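Local coordinates for epidermin leader peptide processing serine protease EpiP (Staphylococcus aureus subsp. aureus, PDB 3QFH), which probably cleaves the leader peptide from the epidermin precursor as a subtilisin-like serine endopeptidase, at residues K290-R295 with N300-D305; I73-A78 with E256-Q261; K218-A223 with I231-G236. All coordinates share one frame; numbering follows the deposited sequence.

Interaction 1 of 3, residues K290-R295 with N300-D305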
# COMPACT_ATOMS: atom_id res chain seq x y z
N LYS A 290 -1.67 2.84 -23.19
CA LYS A 290 -1.23 3.85 -22.25
C LYS A 290 -0.44 3.23 -21.09
O LYS A 290 0.44 3.88 -20.55
CB LYS A 290 -2.43 4.65 -21.75
CG LYS A 290 -2.05 5.97 -21.11
CD LYS A 290 -3.25 6.89 -21.01
CE LYS A 290 -3.73 7.34 -22.40
NZ LYS A 290 -4.96 8.18 -22.33
N LEU A 291 -0.75 1.99 -20.72
CA LEU A 291 0.01 1.32 -19.64
C LEU A 291 1.43 0.97 -20.10
O LEU A 291 2.39 1.27 -19.41
CB LEU A 291 -0.70 0.05 -19.14
CG LEU A 291 -1.87 0.20 -18.18
CD1 LEU A 291 -2.42 -1.18 -17.80
CD2 LEU A 291 -1.46 0.94 -16.93
N LYS A 292 1.56 0.34 -21.26
CA LYS A 292 2.88 -0.02 -21.81
C LYS A 292 3.79 1.21 -21.86
O LYS A 292 5.00 1.11 -21.65
CB LYS A 292 2.77 -0.60 -23.22
CG LYS A 292 1.91 -1.85 -23.33
CD LYS A 292 2.00 -2.44 -24.73
CE LYS A 292 0.85 -3.41 -25.01
NZ LYS A 292 0.75 -4.52 -24.03
N LEU A 293 3.20 2.36 -22.13
CA LEU A 293 3.94 3.62 -22.21
C LEU A 293 4.59 4.02 -20.87
O LEU A 293 5.51 4.83 -20.84
CB LEU A 293 2.99 4.72 -22.71
CG LEU A 293 3.64 5.93 -23.35
CD1 LEU A 293 4.52 5.50 -24.52
CD2 LEU A 293 2.56 6.89 -23.80
N GLN A 294 4.11 3.45 -19.76
CA GLN A 294 4.69 3.73 -18.44
C GLN A 294 6.05 3.04 -18.25
O GLN A 294 6.86 3.48 -17.43
CB GLN A 294 3.74 3.32 -17.31
CG GLN A 294 2.37 3.98 -17.40
CD GLN A 294 2.48 5.49 -17.57
OE1 GLN A 294 3.24 6.15 -16.87
NE2 GLN A 294 1.71 6.03 -18.51
N ARG A 295 6.29 1.96 -18.98
CA ARG A 295 7.57 1.25 -18.93
C ARG A 295 8.31 1.36 -20.26
O ARG A 295 9.32 0.69 -20.46
CB ARG A 295 7.36 -0.24 -18.60
CG ARG A 295 6.87 -0.51 -17.21
CD ARG A 295 7.90 -0.15 -16.12
NE ARG A 295 9.14 -0.92 -16.22
CZ ARG A 295 9.29 -2.18 -15.79
NH1 ARG A 295 10.47 -2.78 -15.91
NH2 ARG A 295 8.28 -2.85 -15.26
N ASN A 300 5.63 -8.06 -26.53
CA ASN A 300 4.30 -8.65 -26.82
C ASN A 300 3.80 -9.75 -25.86
O ASN A 300 3.62 -10.89 -26.30
CB ASN A 300 4.30 -9.23 -28.25
CG ASN A 300 4.12 -8.17 -29.32
OD1 ASN A 300 3.12 -7.46 -29.34
ND2 ASN A 300 5.07 -8.10 -30.24
N GLY A 301 3.56 -9.46 -24.58
CA GLY A 301 3.79 -8.16 -23.97
C GLY A 301 2.59 -7.51 -23.28
O GLY A 301 1.66 -7.08 -23.95
N GLU A 302 2.60 -7.45 -21.95
CA GLU A 302 1.56 -6.73 -21.20
C GLU A 302 2.09 -6.09 -19.92
O GLU A 302 2.90 -6.69 -19.21
CB GLU A 302 0.35 -7.61 -20.84
CG GLU A 302 -0.64 -7.85 -21.99
CD GLU A 302 -2.05 -8.23 -21.51
OE1 GLU A 302 -2.36 -8.05 -20.30
OE2 GLU A 302 -2.86 -8.69 -22.35
N VAL A 303 1.64 -4.87 -19.66
CA VAL A 303 2.03 -4.14 -18.47
C VAL A 303 0.82 -4.03 -17.53
O VAL A 303 -0.29 -3.77 -17.98
CB VAL A 303 2.53 -2.74 -18.83
CG1 VAL A 303 2.80 -1.93 -17.58
CG2 VAL A 303 3.79 -2.84 -19.68
N LYS A 304 1.04 -4.22 -16.23
CA LYS A 304 -0.04 -4.13 -15.25
C LYS A 304 0.32 -3.24 -14.08
O LYS A 304 1.48 -3.18 -13.66
CB LYS A 304 -0.43 -5.51 -14.72
CG LYS A 304 -1.02 -6.44 -15.76
CD LYS A 304 -1.82 -7.57 -15.12
CE LYS A 304 -3.12 -7.05 -14.48
NZ LYS A 304 -3.91 -8.12 -13.80
N ASP A 305 -0.69 -2.54 -13.55
CA ASP A 305 -0.52 -1.69 -12.39
C ASP A 305 -0.74 -2.61 -11.18
O ASP A 305 -1.85 -3.07 -10.98
CB ASP A 305 -1.56 -0.56 -12.44
CG ASP A 305 -1.43 0.45 -11.31
OD1 ASP A 305 -0.43 0.40 -10.56
OD2 ASP A 305 -2.33 1.31 -11.17
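K292 places its ammonium group above one face of the G301 carbonyl, 44° out of the carbonyl plane. NZ donates a hydrogen bond to G301 O at 2.7 Å, from above the plane and not along a lone pair. The lysine chain runs nearly straight and then bends at its last torsion (chi4 -56°), which turns NZ onto that oxygen. The peptide bond from N300 to G301 is cis, and the positive phi of G301 suits a glycine. A second flat group, the V303 carbonyl, meets a methyl: L291 CD1 comes within 3.4 Å of V303 O. The Q294 amide holds K290 O close to its own plane, with NE2 to O at 3.2 Å. K292 to R295 form a type I turn.

The arrangement packs helix 288-292 and this turn against strand 302-306, which pairs antiparallel with strand 237-241 in a small two-stranded sheet of the subtilase domain. Y238 of that partner strand touches both L291 and V303.

V303 has the largest share of buried surface, with both methyls lying against the backbone at L291 and K292. CG2 lies 3.6 Å from K292 CA. CG1, anti to the backbone N (chi1 174°), lies 3.7 Å from L291 O. Beyond it, R295 adds only its aliphatic part, with CG 4.3 Å from V303 CG1. The R295 guanidinium is engaged elsewhere: NH2 bonds to Y238 O and NH1 forms a salt bridge with E253.

Interaction 2 of 3, residues I73-A78 with E256-Q261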
# COMPACT_ATOMS: atom_id res chain seq x y z
N ILE A 73 13.18 -25.87 -9.65
CA ILE A 73 13.02 -24.49 -10.06
C ILE A 73 11.85 -24.35 -11.02
O ILE A 73 11.80 -25.03 -12.05
CB ILE A 73 14.31 -23.98 -10.73
CG1 ILE A 73 15.53 -24.21 -9.82
CG2 ILE A 73 14.19 -22.52 -11.09
CD1 ILE A 73 15.54 -23.45 -8.49
N LYS A 74 10.92 -23.46 -10.67
CA LYS A 74 9.74 -23.22 -11.48
C LYS A 74 10.05 -22.10 -12.49
O LYS A 74 9.89 -22.30 -13.69
CB LYS A 74 8.54 -22.91 -10.58
CG LYS A 74 7.17 -22.79 -11.29
CD LYS A 74 6.03 -22.72 -10.24
CE LYS A 74 4.68 -22.31 -10.83
NZ LYS A 74 4.19 -23.18 -11.94
N TYR A 75 10.51 -20.94 -12.00
CA TYR A 75 10.86 -19.81 -12.87
C TYR A 75 12.05 -19.02 -12.35
O TYR A 75 12.31 -18.98 -11.15
CB TYR A 75 9.71 -18.80 -12.98
CG TYR A 75 8.44 -19.33 -13.52
CD1 TYR A 75 8.34 -19.72 -14.85
CD2 TYR A 75 7.30 -19.41 -12.73
CE1 TYR A 75 7.17 -20.21 -15.37
CE2 TYR A 75 6.11 -19.90 -13.23
CZ TYR A 75 6.06 -20.30 -14.56
OH TYR A 75 4.90 -20.77 -15.09
N ILE A 76 12.73 -18.36 -13.28
CA ILE A 76 13.83 -17.48 -12.97
C ILE A 76 13.78 -16.32 -13.95
O ILE A 76 13.55 -16.52 -15.14
CB ILE A 76 15.24 -18.16 -13.11
CG1 ILE A 76 15.37 -19.38 -12.21
CG2 ILE A 76 16.35 -17.17 -12.73
CD1 ILE A 76 16.74 -20.10 -12.35
N ASN A 77 13.94 -15.10 -13.43
CA ASN A 77 14.09 -13.91 -14.27
C ASN A 77 14.99 -12.92 -13.56
O ASN A 77 15.12 -12.95 -12.33
CB ASN A 77 12.76 -13.27 -14.71
CG ASN A 77 11.89 -12.82 -13.54
OD1 ASN A 77 10.89 -13.47 -13.25
ND2 ASN A 77 12.24 -11.71 -12.89
N ALA A 78 15.65 -12.07 -14.33
CA ALA A 78 16.50 -11.04 -13.77
C ALA A 78 15.58 -10.12 -13.02
O ALA A 78 14.50 -9.83 -13.51
CB ALA A 78 17.22 -10.29 -14.89
N GLU A 256 8.26 -11.84 -9.67
CA GLU A 256 7.78 -10.79 -8.80
C GLU A 256 6.26 -10.75 -8.82
O GLU A 256 5.65 -10.58 -7.78
CB GLU A 256 8.32 -9.42 -9.21
CG GLU A 256 9.69 -9.08 -8.70
CD GLU A 256 10.83 -9.81 -9.40
OE1 GLU A 256 10.64 -10.39 -10.50
OE2 GLU A 256 11.95 -9.75 -8.82
N TYR A 257 5.68 -10.85 -10.01
CA TYR A 257 4.22 -10.81 -10.15
C TYR A 257 3.60 -11.92 -9.29
O TYR A 257 2.72 -11.67 -8.45
CB TYR A 257 3.81 -10.98 -11.62
CG TYR A 257 2.32 -10.84 -11.80
CD1 TYR A 257 1.77 -9.62 -12.17
CD2 TYR A 257 1.46 -11.91 -11.56
CE1 TYR A 257 0.39 -9.47 -12.30
CE2 TYR A 257 0.10 -11.77 -11.70
CZ TYR A 257 -0.43 -10.55 -12.07
OH TYR A 257 -1.79 -10.40 -12.20
N ASP A 258 4.09 -13.14 -9.49
CA ASP A 258 3.63 -14.30 -8.74
C ASP A 258 3.83 -14.12 -7.25
O ASP A 258 2.97 -14.48 -6.48
CB ASP A 258 4.37 -15.56 -9.18
CG ASP A 258 3.98 -16.01 -10.58
OD1 ASP A 258 2.96 -15.52 -11.11
OD2 ASP A 258 4.69 -16.88 -11.15
N ALA A 259 5.00 -13.61 -6.86
CA ALA A 259 5.31 -13.44 -5.44
C ALA A 259 4.29 -12.50 -4.80
O ALA A 259 3.75 -12.80 -3.73
CB ALA A 259 6.71 -12.88 -5.26
N LEU A 260 4.04 -11.38 -5.47
CA LEU A 260 3.10 -10.37 -4.99
C LEU A 260 1.64 -10.88 -4.92
O LEU A 260 0.97 -10.68 -3.91
CB LEU A 260 3.20 -9.10 -5.84
CG LEU A 260 2.44 -7.89 -5.31
CD1 LEU A 260 2.77 -7.62 -3.82
CD2 LEU A 260 2.75 -6.67 -6.16
N GLN A 261 1.16 -11.53 -5.99
CA GLN A 261 -0.20 -12.07 -5.97
C GLN A 261 -0.31 -13.18 -4.94
O GLN A 261 -1.31 -13.29 -4.26
CB GLN A 261 -0.63 -12.61 -7.35
CG GLN A 261 -2.05 -13.18 -7.36
CD GLN A 261 -3.10 -12.11 -7.09
OE1 GLN A 261 -3.53 -11.42 -8.00
NE2 GLN A 261 -3.50 -11.98 -5.83
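N77 reaches from strand 73-78 to E256 near the start of helix 254-269, and one hydrogen bond joins them. N77 ND2 donates to E256 OE1 at 3.2 Å. The bond is nearly straight (171°), lies in the amide plane and uses the syn lone pair of OE1. The amide and carboxylate planes are 49° apart. E256 gets there by a bend at chi2 (74°), which swings its carboxylate toward the strand. The N77 amide is fixed in rotation by further bonds. ND2 also donates to A78 O at 3.0 Å, from well above that carbonyl's plane, and OD1 accepts from V255 N.

D258, two residues further along the helix, meets Y75. D258 OD2 lies 3.9 Å from Y75 CE2 and approaches the ring obliquely. The two side chains cross at about a right angle, and no hydrogen bond links them. K74 and Y75 both face E26 on the neighbouring strand, a classic beta bulge.

Strand 73-78 belongs to the propeptide-like sheet, and the helix to the subtilase domain. The pairing is consistent with the subtilase arrangement, in which a propeptide sheet packs on surface helices of the catalytic domain.

The contact is small and almost wholly polar. D258 OD2 also lies close to E26 OE1, a like charge, which could favour protonation of one acid. K74 NZ, 6.4 Å from D258 OD2, and K254, in a long, weak ion pair with D258 OD1, may ease this in part. The join across the contact therefore rests on the directional bond from the neutral N77 amide to E256, not on paired charges.

Interaction 3 of 3, residues K218-A223 with I231-G236; sequences KAIVQA and INISVG
The helix and strand here form the second half of a beta-alpha-beta crossover in the parallel sheet of the subtilisin-like fold. Helix 213-225 lies between strands 200-204 and 230-233 along the chain and packs on the sheet. The short axes of 218-223 and 231-233 run nearly antiparallel, at 163° and 9.8 Å apart.

Three isoleucines and one alanine make the contact. I220 and I233 meet tip to tip, their chains crossing at about a right angle. I220 CD1 and I233 CD1 are 3.4 Å apart, tighter than usual for two carbons. Each has an extended chi2 (176°), which carries its CD1 toward the other. I231 lays its CD1 3.8 Å from the backbone I220 O and 3.9 Å from the A223 methyl, CB. Helix and strand backbones come nearest at A223, whose CA is 7.0 Å from I231 CA, consistent with the small alanine side chain.

No hydrogen bond crosses the interface, and all four residues are buried. In the sheet, strand 230-233 lies between strands 126-130 and 273-277. I129 touches both I220 and I231, while helix 254-269 covers I220 through L260 and A263.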
# COMPACT_ATOMS: atom_id res chain seq x y z
N LYS A 218 7.30 -10.00 1.05
CA LYS A 218 7.65 -10.55 2.35
C LYS A 218 6.98 -9.74 3.47
O LYS A 218 6.57 -10.29 4.48
CB LYS A 218 9.15 -10.62 2.53
CG LYS A 218 9.58 -11.44 3.73
CD LYS A 218 11.09 -11.53 3.82
CE LYS A 218 11.53 -12.43 4.95
NZ LYS A 218 13.00 -12.54 4.98
N ALA A 219 6.86 -8.43 3.27
CA ALA A 219 6.20 -7.56 4.25
C ALA A 219 4.71 -7.92 4.38
O ALA A 219 4.16 -7.90 5.49
CB ALA A 219 6.40 -6.05 3.90
N ILE A 220 4.07 -8.26 3.26
CA ILE A 220 2.67 -8.65 3.29
C ILE A 220 2.51 -9.95 4.08
O ILE A 220 1.63 -10.08 4.91
CB ILE A 220 2.11 -8.82 1.88
CG1 ILE A 220 2.09 -7.46 1.18
CG2 ILE A 220 0.68 -9.42 1.93
CD1 ILE A 220 1.65 -7.54 -0.22
N VAL A 221 3.38 -10.91 3.81
CA VAL A 221 3.37 -12.17 4.55
C VAL A 221 3.65 -11.94 6.05
O VAL A 221 3.00 -12.55 6.93
CB VAL A 221 4.41 -13.17 3.96
CG1 VAL A 221 4.61 -14.36 4.87
CG2 VAL A 221 3.97 -13.63 2.55
N GLN A 222 4.61 -11.08 6.35
CA GLN A 222 4.94 -10.80 7.74
C GLN A 222 3.75 -10.17 8.49
O GLN A 222 3.42 -10.57 9.62
CB GLN A 222 6.15 -9.87 7.83
CG GLN A 222 6.61 -9.66 9.25
CD GLN A 222 7.11 -10.94 9.87
OE1 GLN A 222 8.01 -11.58 9.34
NE2 GLN A 222 6.51 -11.32 10.99
N ALA A 223 3.12 -9.20 7.84
CA ALA A 223 1.97 -8.48 8.40
C ALA A 223 0.82 -9.45 8.69
O ALA A 223 0.20 -9.38 9.76
CB ALA A 223 1.50 -7.38 7.45
N ILE A 231 -4.09 -4.49 5.88
CA ILE A 231 -2.75 -4.27 5.37
C ILE A 231 -2.83 -3.20 4.30
O ILE A 231 -3.47 -3.41 3.26
CB ILE A 231 -2.15 -5.56 4.77
CG1 ILE A 231 -2.12 -6.69 5.80
CG2 ILE A 231 -0.73 -5.27 4.24
CD1 ILE A 231 -1.64 -8.08 5.26
N ASN A 232 -2.18 -2.06 4.55
CA ASN A 232 -2.21 -0.90 3.65
C ASN A 232 -0.96 -0.84 2.77
O ASN A 232 0.15 -0.78 3.29
CB ASN A 232 -2.32 0.38 4.49
CG ASN A 232 -2.52 1.63 3.67
OD1 ASN A 232 -3.66 2.05 3.44
ND2 ASN A 232 -1.43 2.20 3.18
N ILE A 233 -1.16 -0.88 1.46
CA ILE A 233 -0.05 -0.80 0.50
C ILE A 233 -0.25 0.43 -0.37
O ILE A 233 -1.14 0.48 -1.23
CB ILE A 233 0.05 -2.06 -0.37
CG1 ILE A 233 -0.03 -3.32 0.48
CG2 ILE A 233 1.36 -2.07 -1.14
CD1 ILE A 233 -0.03 -4.60 -0.34
N SER A 234 0.55 1.45 -0.10
CA SER A 234 0.47 2.68 -0.86
C SER A 234 1.41 2.63 -2.09
O SER A 234 1.27 3.44 -3.01
CB SER A 234 0.72 3.89 0.08
OG SER A 234 -0.42 4.11 0.97
N VAL A 235 2.32 1.65 -2.14
CA VAL A 235 3.25 1.52 -3.27
C VAL A 235 2.65 0.79 -4.46
O VAL A 235 1.99 -0.25 -4.32
CB VAL A 235 4.58 0.77 -2.90
CG1 VAL A 235 4.31 -0.69 -2.52
CG2 VAL A 235 5.57 0.82 -4.06
N GLY A 236 2.89 1.35 -5.63
CA GLY A 236 2.43 0.78 -6.86
C GLY A 236 3.64 0.55 -7.73
O GLY A 236 4.75 0.99 -7.41

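In the fold
Along the chain, interaction 3 is nested inside the long loop closed by interaction 2, and interaction 1 follows both. Interaction 3 lies near the centre of the chain, about 6 Å from it. Interactions 1 and 2 are each about 20 Å from that point. Between centres, interactions 1 and 2 are about 18 Å apart, 2 and 3 about 17 Å, and 1 and 3 about 23 Å. Helix 254-269 is the common element: its L260 packs on I220 of interaction 3, and its Y257 touches K304 of interaction 1. One helix therefore relates the propeptide-like sheet, the central parallel sheet and the small antiparallel sheet of the protease.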